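Local atomic coordinates of subtilisin-like protein (Prochloron didemni, PDB entry 4H6V), a protein that probably acts as a subtilisin-like serine endopeptidase in the maturation of patellamides, this chain being its subtilase domain. Residues Trp135-Val140 and Ala166-Val171; Met177-His182 and Pro201-Leu206. All blocks are in the same frame, centred on the assembly; numbering follows the deposited sequence.

Contact 1: residues Trp135-Val140 and Ala166-Val171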
loop_
_atom_site.group_PDB
_atom_site.type_symbol
_atom_site.label_atom_id
_atom_site.label_comp_id
_atom_site.label_asym_id
_atom_site.label_seq_id
_atom_site.Cartn_x
_atom_site.Cartn_y
_atom_site.Cartn_z
ATOM N N TRP A 135 4.949 -9.420 -18.481
ATOM C CA TRP A 135 6.012 -9.165 -17.498
ATOM C C TRP A 135 5.443 -8.811 -16.126
ATOM O O TRP A 135 5.956 -9.271 -15.108
ATOM C CB TRP A 135 6.938 -8.025 -17.947
ATOM C CG TRP A 135 7.555 -8.157 -19.309
ATOM C CD1 TRP A 135 7.085 -7.615 -20.476
ATOM C CD2 TRP A 135 8.776 -8.835 -19.644
ATOM N NE1 TRP A 135 7.929 -7.927 -21.519
ATOM C CE2 TRP A 135 8.974 -8.676 -21.039
ATOM C CE3 TRP A 135 9.720 -9.568 -18.906
ATOM C CZ2 TRP A 135 10.078 -9.225 -21.713
ATOM C CZ3 TRP A 135 10.819 -10.115 -19.575
ATOM C CH2 TRP A 135 10.987 -9.936 -20.966
ATOM N N LEU A 136 4.389 -7.994 -16.108
ATOM C CA LEU A 136 3.760 -7.568 -14.857
ATOM C C LEU A 136 2.908 -8.680 -14.246
ATOM O O LEU A 136 2.962 -8.899 -13.039
ATOM C CB LEU A 136 2.954 -6.269 -15.046
ATOM C CG LEU A 136 2.358 -5.538 -13.828
ATOM C CD1 LEU A 136 3.310 -5.492 -12.626
ATOM C CD2 LEU A 136 1.928 -4.126 -14.209
ATOM N N GLU A 137 2.139 -9.385 -15.082
ATOM C CA GLU A 137 1.392 -10.568 -14.643
ATOM C C GLU A 137 2.330 -11.539 -13.930
ATOM O O GLU A 137 2.015 -12.049 -12.854
ATOM C CB GLU A 137 0.753 -11.297 -15.833
ATOM C CG GLU A 137 -0.028 -10.422 -16.804
ATOM C CD GLU A 137 -1.486 -10.297 -16.449
ATOM O OE1 GLU A 137 -1.792 -9.666 -15.418
ATOM O OE2 GLU A 137 -2.330 -10.817 -17.217
ATOM N N ASN A 138 3.481 -11.787 -14.553
ATOM C CA ASN A 138 4.468 -12.733 -14.042
ATOM C C ASN A 138 5.055 -12.282 -12.702
ATOM O O ASN A 138 5.240 -13.101 -11.805
ATOM C CB ASN A 138 5.599 -12.951 -15.053
ATOM C CG ASN A 138 5.156 -13.736 -16.289
ATOM O OD1 ASN A 138 3.976 -14.064 -16.463
ATOM N ND2 ASN A 138 6.113 -14.035 -17.153
ATOM N N ALA A 139 5.350 -10.985 -12.587
ATOM C CA ALA A 139 5.887 -10.411 -11.341
ATOM C C ALA A 139 4.895 -10.531 -10.185
ATOM O O ALA A 139 5.280 -10.846 -9.055
ATOM C CB ALA A 139 6.295 -8.953 -11.549
ATOM N N VAL A 140 3.622 -10.280 -10.477
ATOM C CA VAL A 140 2.555 -10.430 -9.494
ATOM C C VAL A 140 2.368 -11.903 -9.144
ATOM O O VAL A 140 2.157 -12.252 -7.981
ATOM C CB VAL A 140 1.240 -9.773 -9.985
ATOM C CG1 VAL A 140 0.141 -9.904 -8.955
ATOM C CG2 VAL A 140 1.483 -8.308 -10.284
ATOM N N ALA A 166 -3.363 -2.819 -8.997
ATOM C CA ALA A 166 -4.416 -3.001 -7.996
ATOM C C ALA A 166 -5.419 -4.115 -8.299
ATOM O O ALA A 166 -5.873 -4.806 -7.390
ATOM C CB ALA A 166 -5.154 -1.687 -7.759
ATOM N N ALA A 167 -5.765 -4.287 -9.575
ATOM C CA ALA A 167 -6.806 -5.246 -9.944
ATOM C C ALA A 167 -6.294 -6.668 -10.215
ATOM O O ALA A 167 -7.082 -7.558 -10.559
ATOM C CB ALA A 167 -7.600 -4.724 -11.151
ATOM N N LEU A 168 -4.991 -6.893 -10.067
ATOM C CA LEU A 168 -4.420 -8.200 -10.406
ATOM C C LEU A 168 -4.648 -9.254 -9.305
ATOM O O LEU A 168 -4.971 -8.903 -8.163
ATOM C CB LEU A 168 -2.946 -8.069 -10.815
ATOM C CG LEU A 168 -2.683 -7.140 -12.014
ATOM C CD1 LEU A 168 -1.208 -7.063 -12.336
ATOM C CD2 LEU A 168 -3.476 -7.530 -13.255
ATOM N N PRO A 169 -4.533 -10.557 -9.649
ATOM C CA PRO A 169 -4.867 -11.592 -8.674
ATOM C C PRO A 169 -4.035 -11.535 -7.387
ATOM O O PRO A 169 -2.823 -11.347 -7.447
ATOM C CB PRO A 169 -4.590 -12.898 -9.435
ATOM C CG PRO A 169 -4.768 -12.529 -10.871
ATOM C CD PRO A 169 -4.195 -11.140 -10.963
ATOM N N ALA A 170 -4.713 -11.703 -6.253
ATOM C CA ALA A 170 -4.102 -11.748 -4.913
ATOM C C ALA A 170 -3.531 -10.405 -4.438
ATOM O O ALA A 170 -2.942 -10.329 -3.355
ATOM C CB ALA A 170 -3.040 -12.850 -4.818
ATOM N N VAL A 171 -3.696 -9.361 -5.243
ATOM C CA VAL A 171 -3.329 -7.997 -4.826
ATOM C C VAL A 171 -4.394 -7.421 -3.895
ATOM O O VAL A 171 -5.583 -7.673 -4.069
ATOM C CB VAL A 171 -3.096 -7.062 -6.048
ATOM C CG1 VAL A 171 -2.859 -5.601 -5.604
ATOM C CG2 VAL A 171 -1.916 -7.549 -6.860
HETATM O O HOH W 1 -0.145 -11.255 -5.926
#
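Leu168 reaches across to the helix and lays its isobutyl group at about a right angle to Val140, so that CD1 of Leu168 meets CG2 of Val140 at 3.6 Å. Its chain places CG beside its own backbone N (chi1 -58°) and is extended beyond, which carries the forked end along the helix surface. There the same CD1 lies 4.2 Å from CG of Leu136, one turn earlier, again crossing nearly perpendicularly, while the other methyl, CD2, points to the Glu137 carboxylate, whose OE1 comes within 3.5 Å of it. The Glu137 chain is bent at chi2 (-91°), and this bend brings that one carboxylate oxygen up to the leucine methyls, the two chains crossing at about a right angle. In the subtilase fold helix 134-145 packs outside the central parallel sheet, and here it meets the loop that leads from the short helix 164-167 into strand 172-177; Leu136 also touches Ile108 of the neighbouring helix 101-113. That loop makes a type II turn from Leu168 to Val171. CG2 of Val140 meets the end of Leu168, whereas CG1 faces the turn itself, 3.6 Å from Pro169 O and 3.8 Å from Val171 CG2. No direct hydrogen bond joins the segments, but one water donates to Val140 O (3.2 Å) and to Pro169 O (3.1 Å), bridging the two carbonyls beside the apolar cluster.

Contact 2: residues Met177-His182 and Pro201-Leu206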
loop_
_atom_site.group_PDB
_atom_site.type_symbol
_atom_site.label_atom_id
_atom_site.label_comp_id
_atom_site.label_asym_id
_atom_site.label_seq_id
_atom_site.Cartn_x
_atom_site.Cartn_y
_atom_site.Cartn_z
ATOM N N MET A 177 -11.174 6.584 1.816
ATOM C CA MET A 177 -12.354 7.082 2.530
ATOM C C MET A 177 -11.997 8.324 3.339
ATOM O O MET A 177 -10.823 8.542 3.656
ATOM C CB MET A 177 -12.956 6.006 3.432
ATOM C CG MET A 177 -12.074 5.528 4.588
ATOM S SD MET A 177 -12.974 4.371 5.641
ATOM C CE MET A 177 -11.635 3.656 6.604
ATOM N N ASP A 178 -13.003 9.137 3.664
ATOM C CA ASP A 178 -12.762 10.353 4.435
ATOM C C ASP A 178 -12.669 10.093 5.939
ATOM O O ASP A 178 -12.805 8.949 6.392
ATOM C CB ASP A 178 -13.798 11.446 4.097
ATOM C CG ASP A 178 -15.233 11.054 4.432
ATOM O OD1 ASP A 178 -15.473 10.228 5.340
ATOM O OD2 ASP A 178 -16.143 11.635 3.793
ATOM N N ASP A 179 -12.436 11.167 6.701
ATOM C CA ASP A 179 -12.353 11.117 8.169
ATOM C C ASP A 179 -13.591 10.527 8.858
ATOM O O ASP A 179 -13.495 9.981 9.962
ATOM C CB ASP A 179 -12.063 12.521 8.738
ATOM C CG ASP A 179 -10.659 13.020 8.406
ATOM O OD1 ASP A 179 -9.845 12.242 7.844
ATOM O OD2 ASP A 179 -10.370 14.199 8.703
ATOM N N HIS A 180 -14.746 10.625 8.204
ATOM C CA HIS A 180 -15.998 10.131 8.784
ATOM C C HIS A 180 -16.402 8.732 8.296
ATOM O O HIS A 180 -17.501 8.251 8.592
ATOM C CB HIS A 180 -17.117 11.157 8.583
ATOM C CG HIS A 180 -16.833 12.477 9.235
ATOM N ND1 HIS A 180 -16.346 13.561 8.538
ATOM C CD2 HIS A 180 -16.942 12.878 10.524
ATOM C CE1 HIS A 180 -16.179 14.577 9.365
ATOM N NE2 HIS A 180 -16.530 14.188 10.578
ATOM N N GLY A 181 -15.501 8.078 7.565
ATOM C CA GLY A 181 -15.707 6.687 7.136
ATOM C C GLY A 181 -16.486 6.507 5.849
ATOM O O GLY A 181 -16.978 5.409 5.562
ATOM N N HIS A 182 -16.592 7.575 5.063
ATOM C CA HIS A 182 -17.319 7.521 3.796
ATOM C C HIS A 182 -16.356 7.526 2.621
ATOM O O HIS A 182 -15.369 8.269 2.630
ATOM C CB HIS A 182 -18.315 8.685 3.683
ATOM C CG HIS A 182 -19.215 8.825 4.871
ATOM N ND1 HIS A 182 -19.261 9.968 5.641
ATOM C CD2 HIS A 182 -20.092 7.958 5.435
ATOM C CE1 HIS A 182 -20.132 9.805 6.619
ATOM N NE2 HIS A 182 -20.649 8.594 6.519
ATOM N N PRO A 201 -8.152 5.372 5.229
ATOM C CA PRO A 201 -8.148 6.837 5.252
ATOM C C PRO A 201 -7.313 7.429 4.119
ATOM O O PRO A 201 -6.147 7.036 3.890
ATOM C CB PRO A 201 -7.531 7.161 6.613
ATOM C CG PRO A 201 -7.882 5.999 7.457
ATOM C CD PRO A 201 -7.732 4.814 6.531
ATOM N N GLY A 202 -7.919 8.363 3.398
ATOM C CA GLY A 202 -7.311 8.916 2.203
ATOM C C GLY A 202 -7.517 10.410 2.068
ATOM O O GLY A 202 -7.189 10.975 1.029
ATOM N N GLU A 203 -8.053 11.033 3.115
ATOM C CA GLU A 203 -8.267 12.484 3.139
ATOM C C GLU A 203 -7.237 13.140 4.063
ATOM O O GLU A 203 -7.167 12.813 5.246
ATOM C CB GLU A 203 -9.693 12.818 3.606
ATOM C CG GLU A 203 -9.981 14.317 3.715
ATOM C CD GLU A 203 -11.399 14.644 4.178
ATOM O OE1 GLU A 203 -11.969 13.914 5.024
ATOM O OE2 GLU A 203 -11.938 15.660 3.699
ATOM N N ASP A 204 -6.449 14.057 3.507
ATOM C CA ASP A 204 -5.529 14.904 4.298
ATOM C C ASP A 204 -4.644 14.054 5.206
ATOM O O ASP A 204 -4.657 14.199 6.433
ATOM C CB ASP A 204 -6.321 15.917 5.145
ATOM C CG ASP A 204 -7.138 16.900 4.305
ATOM O OD1 ASP A 204 -6.697 17.291 3.211
ATOM O OD2 ASP A 204 -8.232 17.292 4.773
ATOM N N ILE A 205 -3.899 13.145 4.585
ATOM C CA ILE A 205 -3.017 12.229 5.301
ATOM C C ILE A 205 -1.640 12.868 5.459
ATOM O O ILE A 205 -1.044 13.291 4.479
ATOM C CB ILE A 205 -2.877 10.885 4.529
ATOM C CG1 ILE A 205 -4.271 10.313 4.167
ATOM C CG2 ILE A 205 -1.988 9.899 5.318
ATOM C CD1 ILE A 205 -5.195 10.049 5.347
ATOM N N LEU A 206 -1.146 12.918 6.692
ATOM C CA LEU A 206 0.131 13.573 7.011
ATOM C C LEU A 206 1.326 12.795 6.469
ATOM O O LEU A 206 1.360 11.579 6.568
ATOM C CB LEU A 206 0.271 13.722 8.524
ATOM C CG LEU A 206 1.519 14.415 9.085
ATOM C CD1 LEU A 206 1.549 15.893 8.677
ATOM C CD2 LEU A 206 1.597 14.236 10.604
HETATM O O HOH W 2 -9.197 10.485 5.910
HETATM O O HOH W 3 -7.147 13.489 8.080
HETATM O O HOH W 4 -8.891 16.868 7.184
HETATM O O HOH W 5 -14.541 13.902 6.539
#
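The parallel pairing of strands 172-177 and 197-201, at one border of the central sheet, ends in this contact, where Met177 bridges Pro201. Gly202 N donates to Met177 O at 2.9 Å, and the Met177 side chain runs alongside the proline ring, CE 4.1 Å from Pro201 CD. Beyond the strands, Asp178 to Gly181 form a type I turn; Asp178 OD1 accepts from His182 N (2.9 Å) from above the carboxylate plane and, weakly, from His180 N. Glu203 reaches across to this turn. With CG anti to the backbone N (chi1 178°) and the chain extended, its OE1 accepts from Asp179 N at 3.3 Å, nearly straight at 174°. A water shared with His180 ND1 also donates to OE1. The Asp179 carboxylate lies close by, OD1 3.9 Å from Glu203 OE1; one water joins that OD1 to Glu203 N and another joins it to Glu203 O. With an alanine at Glu203, Asp179 N would probably lose its acceptor across the contact, and the water beside His180 ND1 one of its partners. Neighbouring parallel strands thus end together at the C-terminal edge of the sheet, as in the alpha/beta subtilase fold.

How the contacts relate
Contact 1 closes before contact 2 opens along the chain, and both lie within the subtilase domain, on opposite sides of its centre. Their centres are 27 Å apart and their nearest atoms about 14 Å, so they do not touch. Strand 172-177 of the seven-stranded parallel sheet spans the gap: the loop of contact 1 feeds into its start, and Met177 at its end begins contact 2. Contact 1 thus ties helix 134-145 to the lead-in of this strand, away from the annotated sites, while contact 2 lies at its far end, where Gly202 is about 9 Å from the side chain of Ser221, the predicted charge-relay serine.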